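PDB 4O6R: aldehyde dehydrogenase from Burkholderia cenocepacia, which probably oxidises aldehydes to carboxylic acids with NAD(P)+ as cofactor, and binds adenosine monophosphate in a nucleotide pocket. Local coordinates for residues L13-G17 with A53-R59; A60-S65 with L171-T176; L75-L79 with M196-P202; V150-V154 with K166-A170. All coordinates share one frame; numbering follows the deposited sequence. Where two conformers were deposited one is given.

Interaction 1 (L13-G17 with A53-R59); sequences LFIDG and AVDAATR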
loop_
_atom_site.group_PDB
_atom_site.type_symbol
_atom_site.label_atom_id
_atom_site.label_comp_id
_atom_site.label_asym_id
_atom_site.label_seq_id
_atom_site.Cartn_x
_atom_site.Cartn_y
_atom_site.Cartn_z
ATOM N N LEU A 13 24.788 -15.202 -29.305
ATOM C CA LEU A 13 24.467 -14.125 -28.381
ATOM C C LEU A 13 23.348 -13.323 -28.975
ATOM O O LEU A 13 23.170 -13.287 -30.211
ATOM C CB LEU A 13 25.665 -13.196 -28.142
ATOM C CG LEU A 13 27.053 -13.785 -27.885
ATOM C CD1 LEU A 13 28.062 -12.708 -27.535
ATOM C CD2 LEU A 13 27.025 -14.863 -26.836
ATOM N N PHE A 14 22.553 -12.685 -28.126
ATOM C CA PHE A 14 21.499 -11.804 -28.619
ATOM C C PHE A 14 21.794 -10.439 -28.068
ATOM O O PHE A 14 21.734 -10.227 -26.841
ATOM C CB PHE A 14 20.121 -12.258 -28.218
ATOM C CG PHE A 14 19.015 -11.510 -28.918
ATOM C CD1 PHE A 14 18.480 -10.346 -28.382
ATOM C CD2 PHE A 14 18.504 -11.967 -30.130
ATOM C CE1 PHE A 14 17.452 -9.671 -29.014
ATOM C CE2 PHE A 14 17.469 -11.300 -30.766
ATOM C CZ PHE A 14 16.946 -10.149 -30.215
ATOM N N ILE A 15 22.144 -9.516 -28.966
ATOM C CA ILE A 15 22.606 -8.205 -28.572
ATOM C C ILE A 15 21.992 -7.189 -29.516
ATOM O O ILE A 15 22.058 -7.329 -30.749
ATOM C CB ILE A 15 24.135 -8.104 -28.616
ATOM C CG1 ILE A 15 24.736 -9.007 -27.577
ATOM C CG2 ILE A 15 24.625 -6.680 -28.403
ATOM C CD1 ILE A 15 26.225 -8.990 -27.566
ATOM N N ASP A 16 21.393 -6.169 -28.925
ATOM C CA ASP A 16 20.812 -5.074 -29.674
ATOM C C ASP A 16 19.880 -5.606 -30.763
ATOM O O ASP A 16 19.907 -5.144 -31.885
ATOM C CB ASP A 16 21.912 -4.179 -30.260
ATOM C CG ASP A 16 21.468 -2.734 -30.430
ATOM O OD1 ASP A 16 20.391 -2.348 -29.936
ATOM O OD2 ASP A 16 22.225 -1.974 -31.044
ATOM N N GLY A 17 19.033 -6.562 -30.402
ATOM C CA GLY A 17 17.956 -6.996 -31.289
ATOM C C GLY A 17 18.360 -8.010 -32.331
ATOM O O GLY A 17 17.525 -8.413 -33.123
ATOM N N ALA A 53 26.608 -5.518 -25.009
ATOM C CA ALA A 53 25.266 -5.717 -24.484
ATOM C C ALA A 53 24.835 -4.589 -23.571
ATOM O O ALA A 53 23.711 -4.128 -23.668
ATOM C CB ALA A 53 25.185 -7.054 -23.764
ATOM N N VAL A 54 25.727 -4.160 -22.674
ATOM C CA VAL A 54 25.419 -3.054 -21.793
ATOM C C VAL A 54 25.273 -1.757 -22.605
ATOM O O VAL A 54 24.363 -0.986 -22.364
ATOM C CB VAL A 54 26.454 -2.898 -20.662
ATOM C CG1 VAL A 54 26.202 -1.632 -19.851
ATOM C CG2 VAL A 54 26.444 -4.118 -19.743
ATOM N N ASP A 55 26.132 -1.535 -23.583
ATOM C CA ASP A 55 25.952 -0.382 -24.492
ATOM C C ASP A 55 24.559 -0.364 -25.144
ATOM O O ASP A 55 23.881 0.660 -25.183
ATOM C CB ASP A 55 27.038 -0.379 -25.577
ATOM C CG ASP A 55 28.408 0.016 -25.035
ATOM O OD1 ASP A 55 28.517 0.329 -23.831
ATOM O OD2 ASP A 55 29.374 0.023 -25.836
ATOM N N ALA A 56 24.140 -1.504 -25.666
ATOM C CA ALA A 56 22.815 -1.611 -26.303
ATOM C C ALA A 56 21.679 -1.315 -25.322
ATOM O O ALA A 56 20.757 -0.568 -25.634
ATOM C CB ALA A 56 22.643 -2.992 -26.913
ATOM N N ALA A 57 21.759 -1.913 -24.131
ATOM C CA ALA A 57 20.780 -1.663 -23.091
ATOM C C ALA A 57 20.768 -0.205 -22.639
ATOM O O ALA A 57 19.698 0.333 -22.347
ATOM C CB ALA A 57 21.004 -2.590 -21.911
ATOM N N THR A 58 21.940 0.439 -22.589
ATOM C CA THR A 58 22.020 1.832 -22.221
ATOM C C THR A 58 21.321 2.720 -23.256
ATOM O O THR A 58 20.520 3.601 -22.919
ATOM C CB THR A 58 23.487 2.248 -22.065
ATOM O OG1 THR A 58 24.081 1.450 -21.035
ATOM C CG2 THR A 58 23.609 3.718 -21.702
ATOM N N ARG A 59 21.629 2.488 -24.535
ATOM C CA ARG A 59 20.960 3.230 -25.618
ATOM C C ARG A 59 19.429 3.064 -25.591
ATOM O O ARG A 59 18.693 3.995 -25.889
ATOM C CB ARG A 59 21.499 2.775 -26.984
ATOM C CG ARG A 59 22.949 3.188 -27.210
ATOM C CD ARG A 59 23.362 3.024 -28.663
ATOM N NE ARG A 59 23.266 1.632 -29.115
ATOM C CZ ARG A 59 24.233 0.725 -29.037
ATOM N NH1 ARG A 59 25.424 1.026 -28.523
ATOM N NH2 ARG A 59 24.028 -0.497 -29.499
HETATM O O HOH W 1 20.288 -0.164 -28.479
#

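Interaction 2 (A60-S65 with L171-T176); sequences AFPAWS and LAAGNT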
loop_
_atom_site.group_PDB
_atom_site.type_symbol
_atom_site.label_atom_id
_atom_site.label_comp_id
_atom_site.label_asym_id
_atom_site.label_seq_id
_atom_site.Cartn_x
_atom_site.Cartn_y
_atom_site.Cartn_z
ATOM N N ALA A 60 18.975 1.853 -25.274
ATOM C CA ALA A 60 17.537 1.521 -25.309
ATOM C C ALA A 60 16.760 2.032 -24.095
ATOM O O ALA A 60 15.547 2.221 -24.174
ATOM C CB ALA A 60 17.361 0.032 -25.446
ATOM N N PHE A 61 17.450 2.286 -22.992
ATOM C CA PHE A 61 16.790 2.604 -21.732
ATOM C C PHE A 61 15.887 3.846 -21.768
ATOM O O PHE A 61 14.746 3.772 -21.323
ATOM C CB PHE A 61 17.810 2.665 -20.578
ATOM C CG PHE A 61 17.220 3.146 -19.287
ATOM C CD1 PHE A 61 16.316 2.378 -18.602
ATOM C CD2 PHE A 61 17.562 4.396 -18.780
ATOM C CE1 PHE A 61 15.766 2.841 -17.420
ATOM C CE2 PHE A 61 17.021 4.868 -17.605
ATOM C CZ PHE A 61 16.109 4.095 -16.923
ATOM N N PRO A 62 16.366 4.982 -22.321
ATOM C CA PRO A 62 15.490 6.152 -22.290
ATOM C C PRO A 62 14.107 5.908 -22.919
ATOM O O PRO A 62 13.112 6.209 -22.302
ATOM C CB PRO A 62 16.291 7.212 -23.055
ATOM C CG PRO A 62 17.720 6.851 -22.845
ATOM C CD PRO A 62 17.708 5.321 -22.829
ATOM N N ALA A 63 14.050 5.328 -24.113
ATOM C CA ALA A 63 12.768 5.035 -24.764
ATOM C C ALA A 63 11.975 3.905 -24.096
ATOM O O ALA A 63 10.743 3.880 -24.159
ATOM C CB ALA A 63 12.998 4.696 -26.222
ATOM N N TRP A 64 12.669 2.952 -23.485
ATOM C CA TRP A 64 11.978 1.880 -22.772
ATOM C C TRP A 64 11.349 2.369 -21.470
ATOM O O TRP A 64 10.180 2.084 -21.177
ATOM C CB TRP A 64 12.941 0.715 -22.525
ATOM C CG TRP A 64 12.322 -0.442 -21.844
ATOM C CD1 TRP A 64 12.616 -0.884 -20.583
ATOM C CD2 TRP A 64 11.334 -1.318 -22.362
ATOM N NE1 TRP A 64 11.861 -1.969 -20.280
ATOM C CE2 TRP A 64 11.061 -2.270 -21.356
ATOM C CE3 TRP A 64 10.636 -1.399 -23.577
ATOM C CZ2 TRP A 64 10.127 -3.286 -21.523
ATOM C CZ3 TRP A 64 9.700 -2.428 -23.747
ATOM C CH2 TRP A 64 9.464 -3.356 -22.732
ATOM N N SER A 65 12.117 3.121 -20.691
ATOM C CA SER A 65 11.584 3.685 -19.470
ATOM C C SER A 65 10.495 4.738 -19.790
ATOM O O SER A 65 9.555 4.893 -19.005
ATOM C CB SER A 65 12.705 4.270 -18.607
ATOM O OG SER A 65 13.455 5.275 -19.289
ATOM N N LEU A 171 11.755 -5.804 -16.409
ATOM C CA LEU A 171 11.231 -5.207 -17.633
ATOM C C LEU A 171 9.969 -4.441 -17.340
ATOM O O LEU A 171 9.802 -3.310 -17.812
ATOM C CB LEU A 171 10.962 -6.285 -18.680
ATOM C CG LEU A 171 12.218 -6.882 -19.299
ATOM C CD1 LEU A 171 11.861 -8.082 -20.187
ATOM C CD2 LEU A 171 12.996 -5.826 -20.073
ATOM N N ALA A 172 9.101 -5.035 -16.538
ATOM C CA ALA A 172 7.849 -4.390 -16.150
ATOM C C ALA A 172 8.124 -3.041 -15.526
ATOM O O ALA A 172 7.444 -2.063 -15.834
ATOM C CB ALA A 172 7.064 -5.251 -15.190
ATOM N N ALA A 173 9.162 -2.982 -14.700
ATOM C CA ALA A 173 9.527 -1.759 -13.982
ATOM C C ALA A 173 10.222 -0.707 -14.827
ATOM O O ALA A 173 10.433 0.390 -14.342
ATOM C CB ALA A 173 10.393 -2.091 -12.797
ATOM N N GLY A 174 10.516 -1.004 -16.098
ATOM C CA GLY A 174 11.159 -0.058 -16.967
ATOM C C GLY A 174 12.679 -0.106 -17.080
ATOM O O GLY A 174 13.271 0.817 -17.624
ATOM N N ASN A 175 13.305 -1.170 -16.593
ATOM C CA ASN A 175 14.753 -1.355 -16.759
ATOM C C ASN A 175 15.035 -2.047 -18.067
ATOM O O ASN A 175 14.174 -2.740 -18.601
ATOM C CB ASN A 175 15.321 -2.210 -15.651
ATOM C CG ASN A 175 15.067 -1.625 -14.282
ATOM O OD1 ASN A 175 15.764 -0.709 -13.860
ATOM N ND2 ASN A 175 14.043 -2.139 -13.585
ATOM N N THR A 176 16.259 -1.901 -18.570
ATOM C CA THR A 176 16.703 -2.746 -19.677
ATOM C C THR A 176 17.635 -3.775 -19.071
ATOM O O THR A 176 18.108 -3.616 -17.932
ATOM C CB THR A 176 17.387 -1.952 -20.793
ATOM O OG1 THR A 176 18.433 -1.149 -20.230
ATOM C CG2 THR A 176 16.378 -1.102 -21.500
#

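Interaction 3 (L75-L79 with M196-P202); sequences LLLRL and MAEVGFP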
loop_
_atom_site.group_PDB
_atom_site.type_symbol
_atom_site.label_atom_id
_atom_site.label_comp_id
_atom_site.label_asym_id
_atom_site.label_seq_id
_atom_site.Cartn_x
_atom_site.Cartn_y
_atom_site.Cartn_z
ATOM N N LEU A 75 3.558 -5.967 -23.824
ATOM C CA LEU A 75 4.593 -6.787 -24.421
ATOM C C LEU A 75 4.834 -8.070 -23.610
ATOM O O LEU A 75 4.973 -9.152 -24.186
ATOM C CB LEU A 75 5.881 -6.003 -24.611
ATOM C CG LEU A 75 5.899 -4.988 -25.742
ATOM C CD1 LEU A 75 7.046 -4.008 -25.488
ATOM C CD2 LEU A 75 6.060 -5.710 -27.077
ATOM N N LEU A 76 4.883 -7.946 -22.294
ATOM C CA LEU A 76 5.014 -9.096 -21.427
ATOM C C LEU A 76 3.788 -10.022 -21.551
ATOM O O LEU A 76 3.925 -11.252 -21.521
ATOM C CB LEU A 76 5.242 -8.648 -19.966
ATOM C CG LEU A 76 6.576 -7.919 -19.699
ATOM C CD1 LEU A 76 6.538 -7.127 -18.394
ATOM C CD2 LEU A 76 7.709 -8.918 -19.652
ATOM N N LEU A 77 2.591 -9.439 -21.652
ATOM C CA LEU A 77 1.386 -10.228 -21.850
ATOM C C LEU A 77 1.466 -11.034 -23.150
ATOM O O LEU A 77 1.122 -12.232 -23.173
ATOM C CB LEU A 77 0.129 -9.355 -21.856
ATOM C CG LEU A 77 -0.221 -8.682 -20.527
ATOM C CD1 LEU A 77 -1.472 -7.820 -20.704
ATOM C CD2 LEU A 77 -0.466 -9.708 -19.433
ATOM N N ARG A 78 1.855 -10.377 -24.235
ATOM C CA ARG A 78 2.048 -11.074 -25.497
ATOM C C ARG A 78 3.099 -12.171 -25.403
ATOM O O ARG A 78 2.943 -13.210 -26.040
ATOM C CB ARG A 78 2.502 -10.125 -26.613
ATOM C CG ARG A 78 1.407 -9.313 -27.255
ATOM C CD ARG A 78 2.039 -8.376 -28.287
ATOM N NE ARG A 78 1.173 -7.262 -28.550
ATOM C CZ ARG A 78 0.063 -7.325 -29.263
ATOM N NH1 ARG A 78 -0.335 -8.467 -29.802
ATOM N NH2 ARG A 78 -0.666 -6.224 -29.436
ATOM N N LEU A 79 4.199 -11.904 -24.688
ATOM C CA LEU A 79 5.247 -12.910 -24.510
ATOM C C LEU A 79 4.692 -14.176 -23.841
ATOM O O LEU A 79 4.984 -15.306 -24.284
ATOM C CB LEU A 79 6.404 -12.384 -23.688
ATOM C CG LEU A 79 7.560 -13.377 -23.470
ATOM C CD1 LEU A 79 8.179 -13.828 -24.773
ATOM C CD2 LEU A 79 8.597 -12.726 -22.578
ATOM N N MET A 196 10.633 -12.812 -27.602
ATOM C CA MET A 196 10.586 -11.397 -27.249
ATOM C C MET A 196 10.701 -10.479 -28.472
ATOM O O MET A 196 9.914 -9.535 -28.624
ATOM C CB MET A 196 11.673 -11.066 -26.208
ATOM C CG MET A 196 11.364 -11.635 -24.831
ATOM S SD MET A 196 12.777 -11.334 -23.763
ATOM C CE MET A 196 11.969 -11.347 -22.164
ATOM N N ALA A 197 11.645 -10.778 -29.368
ATOM C CA ALA A 197 11.812 -9.996 -30.573
ATOM C C ALA A 197 10.567 -10.122 -31.427
ATOM O O ALA A 197 10.053 -9.122 -31.939
ATOM C CB ALA A 197 13.042 -10.464 -31.346
ATOM N N GLU A 198 10.059 -11.341 -31.546
ATOM C CA GLU A 198 8.867 -11.582 -32.345
ATOM C C GLU A 198 7.668 -10.778 -31.856
ATOM O O GLU A 198 6.940 -10.236 -32.665
ATOM C CB GLU A 198 8.493 -13.070 -32.396
ATOM C CG GLU A 198 9.462 -13.961 -33.158
ATOM C CD GLU A 198 8.971 -15.424 -33.190
ATOM O OE1 GLU A 198 7.741 -15.628 -33.008
ATOM O OE2 GLU A 198 9.804 -16.362 -33.359
ATOM N N VAL A 199 7.457 -10.702 -30.542
ATOM C CA VAL A 199 6.281 -9.989 -30.037
ATOM C C VAL A 199 6.461 -8.467 -30.018
ATOM O O VAL A 199 5.490 -7.767 -29.775
ATOM C CB VAL A 199 5.781 -10.505 -28.657
ATOM C CG1 VAL A 199 5.455 -11.983 -28.740
ATOM C CG2 VAL A 199 6.777 -10.243 -27.538
ATOM N N GLY A 200 7.675 -7.962 -30.260
ATOM C CA GLY A 200 7.910 -6.545 -30.449
ATOM C C GLY A 200 8.786 -5.864 -29.400
ATOM O O GLY A 200 8.819 -4.644 -29.339
ATOM N N PHE A 201 9.520 -6.608 -28.582
ATOM C CA PHE A 201 10.447 -5.922 -27.659
ATOM C C PHE A 201 11.484 -5.140 -28.470
ATOM O O PHE A 201 12.089 -5.691 -29.418
ATOM C CB PHE A 201 11.140 -6.889 -26.720
ATOM C CG PHE A 201 10.304 -7.293 -25.545
ATOM C CD1 PHE A 201 9.321 -8.257 -25.684
ATOM C CD2 PHE A 201 10.504 -6.731 -24.303
ATOM C CE1 PHE A 201 8.553 -8.660 -24.607
ATOM C CE2 PHE A 201 9.713 -7.113 -23.209
ATOM C CZ PHE A 201 8.738 -8.083 -23.360
ATOM N N PRO A 202 11.664 -3.847 -28.158
ATOM C CA PRO A 202 12.641 -3.077 -28.926
ATOM C C PRO A 202 14.085 -3.583 -28.797
ATOM O O PRO A 202 14.470 -4.191 -27.799
ATOM C CB PRO A 202 12.515 -1.647 -28.365
ATOM C CG PRO A 202 11.151 -1.595 -27.779
ATOM C CD PRO A 202 10.818 -2.986 -27.307
#

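Interaction 4 (V150-V154 with K166-A170); sequences VGQIV and KMGPA. With AMP (adenosine monophosphate), chain E.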
loop_
_atom_site.group_PDB
_atom_site.type_symbol
_atom_site.label_atom_id
_atom_site.label_comp_id
_atom_site.label_asym_id
_atom_site.label_seq_id
_atom_site.Cartn_x
_atom_site.Cartn_y
_atom_site.Cartn_z
ATOM N N VAL A 150 20.104 -3.332 -15.896
ATOM C CA VAL A 150 20.274 -4.317 -14.831
ATOM C C VAL A 150 20.906 -5.571 -15.394
ATOM O O VAL A 150 20.581 -5.997 -16.503
ATOM C CB VAL A 150 18.970 -4.621 -14.074
ATOM C CG1 VAL A 150 18.439 -3.336 -13.416
ATOM C CG2 VAL A 150 17.918 -5.219 -14.969
ATOM N N GLY A 151 21.821 -6.133 -14.614
ATOM C CA GLY A 151 22.531 -7.326 -14.996
ATOM C C GLY A 151 21.975 -8.490 -14.200
ATOM O O GLY A 151 21.705 -8.344 -12.997
ATOM N N GLN A 152 21.819 -9.634 -14.856
ATOM C CA GLN A 152 21.220 -10.808 -14.217
ATOM C C GLN A 152 22.003 -12.050 -14.570
ATOM O O GLN A 152 22.224 -12.347 -15.735
ATOM C CB GLN A 152 19.749 -10.939 -14.622
ATOM C CG GLN A 152 18.962 -9.647 -14.411
ATOM C CD GLN A 152 17.501 -9.739 -14.808
ATOM O OE1 GLN A 152 17.153 -10.272 -15.869
ATOM N NE2 GLN A 152 16.626 -9.226 -13.958
ATOM N N ILE A 153 22.378 -12.807 -13.546
ATOM C CA ILE A 153 23.157 -14.033 -13.697
ATOM C C ILE A 153 22.347 -15.163 -13.094
ATOM O O ILE A 153 21.975 -15.098 -11.931
ATOM C CB ILE A 153 24.538 -13.907 -13.016
ATOM C CG1 ILE A 153 25.367 -12.831 -13.710
ATOM C CG2 ILE A 153 25.291 -15.233 -13.073
ATOM C CD1 ILE A 153 26.578 -12.359 -12.960
ATOM N N VAL A 154 22.176 -16.223 -13.893
ATOM C CA VAL A 154 21.168 -17.282 -13.710
ATOM C C VAL A 154 21.828 -18.679 -13.782
ATOM O O VAL A 154 22.592 -18.918 -14.713
ATOM C CB VAL A 154 20.167 -17.174 -14.898
ATOM C CG1 VAL A 154 19.070 -18.198 -14.798
ATOM C CG2 VAL A 154 19.583 -15.770 -15.006
ATOM N N LYS A 166 13.429 -13.433 -13.350
ATOM C CA LYS A 166 14.354 -12.319 -13.487
ATOM C C LYS A 166 13.830 -11.167 -14.332
ATOM O O LYS A 166 13.782 -10.005 -13.887
ATOM C CB LYS A 166 15.621 -12.821 -14.144
ATOM C CG LYS A 166 16.405 -13.772 -13.291
ATOM C CD LYS A 166 17.029 -13.056 -12.137
ATOM C CE LYS A 166 16.812 -13.861 -10.900
ATOM N NZ LYS A 166 17.202 -13.080 -9.694
ATOM N N MET A 167 13.452 -11.486 -15.557
ATOM C CA MET A 167 13.145 -10.458 -16.518
ATOM C C MET A 167 11.752 -9.881 -16.366
ATOM O O MET A 167 11.543 -8.725 -16.723
ATOM C CB MET A 167 13.378 -10.941 -17.951
ATOM C CG MET A 167 14.842 -11.277 -18.186
ATOM S SD MET A 167 15.288 -11.354 -19.937
ATOM C CE MET A 167 14.707 -13.007 -20.347
ATOM N N GLY A 168 10.815 -10.662 -15.840
ATOM C CA GLY A 168 9.463 -10.135 -15.611
ATOM C C GLY A 168 9.436 -8.812 -14.836
ATOM O O GLY A 168 8.988 -7.798 -15.369
ATOM N N PRO A 169 9.926 -8.811 -13.591
ATOM C CA PRO A 169 9.873 -7.573 -12.855
ATOM C C PRO A 169 10.805 -6.510 -13.406
ATOM O O PRO A 169 10.436 -5.343 -13.405
ATOM C CB PRO A 169 10.260 -7.983 -11.422
ATOM C CG PRO A 169 10.976 -9.266 -11.534
ATOM C CD PRO A 169 10.363 -9.935 -12.737
ATOM N N ALA A 170 11.993 -6.889 -13.851
ATOM C CA ALA A 170 12.973 -5.895 -14.320
ATOM C C ALA A 170 12.388 -5.085 -15.472
ATOM O O ALA A 170 12.483 -3.844 -15.492
ATOM C CB ALA A 170 14.260 -6.577 -14.746
HETATM P P AMP E . 27.720 -20.747 -9.368
HETATM O O1P AMP E . 26.992 -20.293 -8.149
HETATM O O2P AMP E . 29.186 -20.264 -9.383
HETATM O O3P AMP E . 27.483 -22.235 -9.683
HETATM O "O5'" AMP E . 27.059 -20.015 -10.692
HETATM C "C5'" AMP E . 25.685 -19.650 -10.998
HETATM C "C4'" AMP E . 25.736 -18.657 -12.198
HETATM O "O4'" AMP E . 26.764 -17.680 -11.936
HETATM C "C3'" AMP E . 26.095 -19.225 -13.578
HETATM O "O3'" AMP E . 25.370 -18.621 -14.698
HETATM C "C2'" AMP E . 27.613 -18.984 -13.649
HETATM O "O2'" AMP E . 28.211 -18.994 -14.965
HETATM C "C1'" AMP E . 27.786 -17.648 -12.932
HETATM N N9 AMP E . 29.146 -17.386 -12.346
HETATM C C8 AMP E . 30.108 -18.294 -12.003
HETATM N N7 AMP E . 31.232 -17.661 -11.532
HETATM C C5 AMP E . 31.008 -16.317 -11.551
HETATM C C6 AMP E . 31.736 -15.066 -11.184
HETATM N N6 AMP E . 32.980 -15.089 -10.687
HETATM N N1 AMP E . 31.147 -13.867 -11.347
HETATM C C2 AMP E . 29.904 -13.802 -11.847
HETATM N N3 AMP E . 29.185 -14.887 -12.215
HETATM C C4 AMP E . 29.644 -16.150 -12.098
#

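Interaction 1 (L13-G17 with A53-R59)
Asp16 lays its CB over the methyl of Ala56, 3.6 Å from CB to CB, and carries its carboxylate past that methyl to the guanidinium of Arg59. Its CG stands anti to the backbone N (chi1 -151°), which swings the acid from the turn after strand 13-15 across to the helix. There Arg59 NH2 donates to Asp16 OD2 over 2.8 Å, a salt bridge bent to 145° at the hydrogen. The oxygen lies almost in the guanidinium plane, whereas the nitrogen comes to it from well above the carboxylate plane, with the two planes 57° apart. The arginine chain bends at chi3, so that its guanidinium folds back along its own helix and sets one face above Ala56 CA and Asp55 O. The other carboxylate oxygen has a different task: one water donates to Asp16 OD1 at 2.6 Å and to Ala56 O at 2.9 Å, tying the acid to the helix backbone as well. Both oxygens are thus engaged, which should fix the rotation of the carboxylate.

Away from the salt bridge the contact is apolar. Ile15 CG2 rests 4.1 Å from Ala53 CA, and CG1 of the same isoleucine faces the Ala53 methyl; the small alanines let the strand come close to the helix. Asn207 OD1 of strand 206-208 accepts from Asp16 N and places the turn at that edge of the large sheet. A short antiparallel hairpin, 13-15 with 18-20, is in this way docked on helix 47-66, part of the cover of the Rossmann-like nucleotide-binding domain of the aldehyde dehydrogenase fold.

Interaction 2 (A60-S65 with L171-T176)
Leu171, in the last turn of helix 159-172, brings CD2 to the NE1 and CZ2 side of the Trp64 indole, the two side chains crossing at about a right angle with Leu171 CD2 4.1 Å from Trp64 CZ2. Gly174 then ends the helix in a Schellman motif, its positive phi turning the chain beside Ser65. Its carbonyl oxygen points into the other helix: Gly174 O lies 3.2 Å from Phe61 CE1, near the plane of the ring and at its edge, and 3.6 Å from Ser65 CB. Asn175 turns its side chain from the contact to Tyr476 O, Ala170 O and Gly148 N, but its own carbonyl faces the indole, with Asn175 O 3.0 Å from Trp64 NE1. Thr176 closes the walk. Its CG2, 3.7 Å from Phe61 CA, sits against the helix backbone and reaches Trp64 CD1 at 3.9 Å, while OG1 bonds to Ala57 O one turn earlier in helix 47-66.

The edge of Phe61 and the indole of Trp64 thus lie against a turn whose carbonyl oxygens face helix 47-66. Gly174 O is buried here with no hydrogen-bonding partner in the model, and the polarised C-H edge of Phe61 probably offsets part of that cost electrostatically.

Interaction 3 (L75-L79 with M196-P202)
Leu75 is the main bump of helix 69-85, and it enters the bend where helix 187-199 gives way to loop. Leu75 CD2 fits against the backbone there, 3.4 Å from Val199 O and 3.6 Å from Gly200 C, the glycine's lack of a side chain leaving room for that methyl. Lower on the same side chain, Leu75 CB lies over one face of the Phe201 ring, 4.0 Å from the centroid and 24° off the normal, a CH-pi contact displaced toward the rim. The ring is approached at its edge by Leu76 CD2, 3.9 Å from Phe201 CZ, so two successive leucines meet it from different directions.

The reciprocal bump is Val199. It fits among Leu75, Arg78 and Leu79: CB is 3.9 Å from Arg78 CB, while CG1 stands anti to the carbonyl carbon (chi1 -58°), which leaves CG2 between the backbone N and the carbonyl carbon, turned toward Leu75 O and Leu79 N. Arg78 adds only its aliphatic part, its CD passing Val199 O. Farther along, the fork of Leu79 straddles Met196 CG, and Leu79 CD2 also touches Met196 CE at 3.7 Å, the extended methionine crossing it obliquely.

Phe117 of helix 102-123 packs on Leu76, Leu79 and Met196, and Leu171 of helix 159-172 on Phe201 and Met196, which draws the contact into a wider apolar core. Gly200 closes helix 187-199 with a Schellman motif, Phe201 N and Gly200 N both bonding back into the last turn. The whole is a helix packed against a glycine-capped helix end, in the helical layer flanking the nucleotide-binding domain of the aldehyde dehydrogenase fold.

Interaction 4 (V150-V154 with K166-A170)
Gln152 fills the close-packed middle of the contact, its side chain extended beyond CG from the strand to the helix and running past Lys166 in the opposite direction. Its NE2 donates to Lys166 O at 2.9 Å, with an angle of 152° at the hydrogen; the donor stands well above the carbonyl plane, and Lys166 O lies somewhat out of the plane of the Gln152 amide. Tyr476 OH is a second partner of NE2, so the amide nitrogen is gripped from two residues. Gln152 OE1, by contrast, is buried with no hydrogen-bonding partner in the model and abuts carbon: Lys166 CB and Met167 CG are each 3.4 Å away. On the amide nitrogen side, the Ala170 methyl lies against Gln152 NE2 and touches Val150 CG2 at 3.9 Å.

Packing is looser toward Val154: CG2 of the one conformer given stays 4.1 Å from Lys166 CG, a doubtful contact. The lysine chain bends at chi2 and chi3 and leaves, taking NZ to a salt bridge with Glu467. No solvent side opens here, since every touching residue is buried; the far face of the strand end meets ligand instead, Val154 O accepting from AMP O3' at 2.8 Å and Ile153 CG2 lying beside the ribose.

Strand 150-153 and helix 166-170 run nearly antiparallel, at 163° with axes 10.3 Å apart. They form the first two elements of a beta-alpha-beta unit completed by strand 176-180, with strand 228-232 bonded along the other edge of the central strand.

From the N terminus, interaction 1 closes the shortest of the early loops, where helix 47-66 comes back against the strand and turn at 13-17. The same helix then opens interaction 2, whose long loop runs to the end of helix 159-172. Interaction 3 starts from the following helix, 69-85, and crosses interaction 2: their segments alternate along the chain, and Trp64 packs on Leu75, Phe201 and Pro202 where they meet. Interaction 4 is a short local closure lying within the loops of both 2 and 3, joined to 2 by a probable Thr176 O to Val150 N bond. Together the four tie the N-terminal hairpin and helices to the nucleotide-binding sheet.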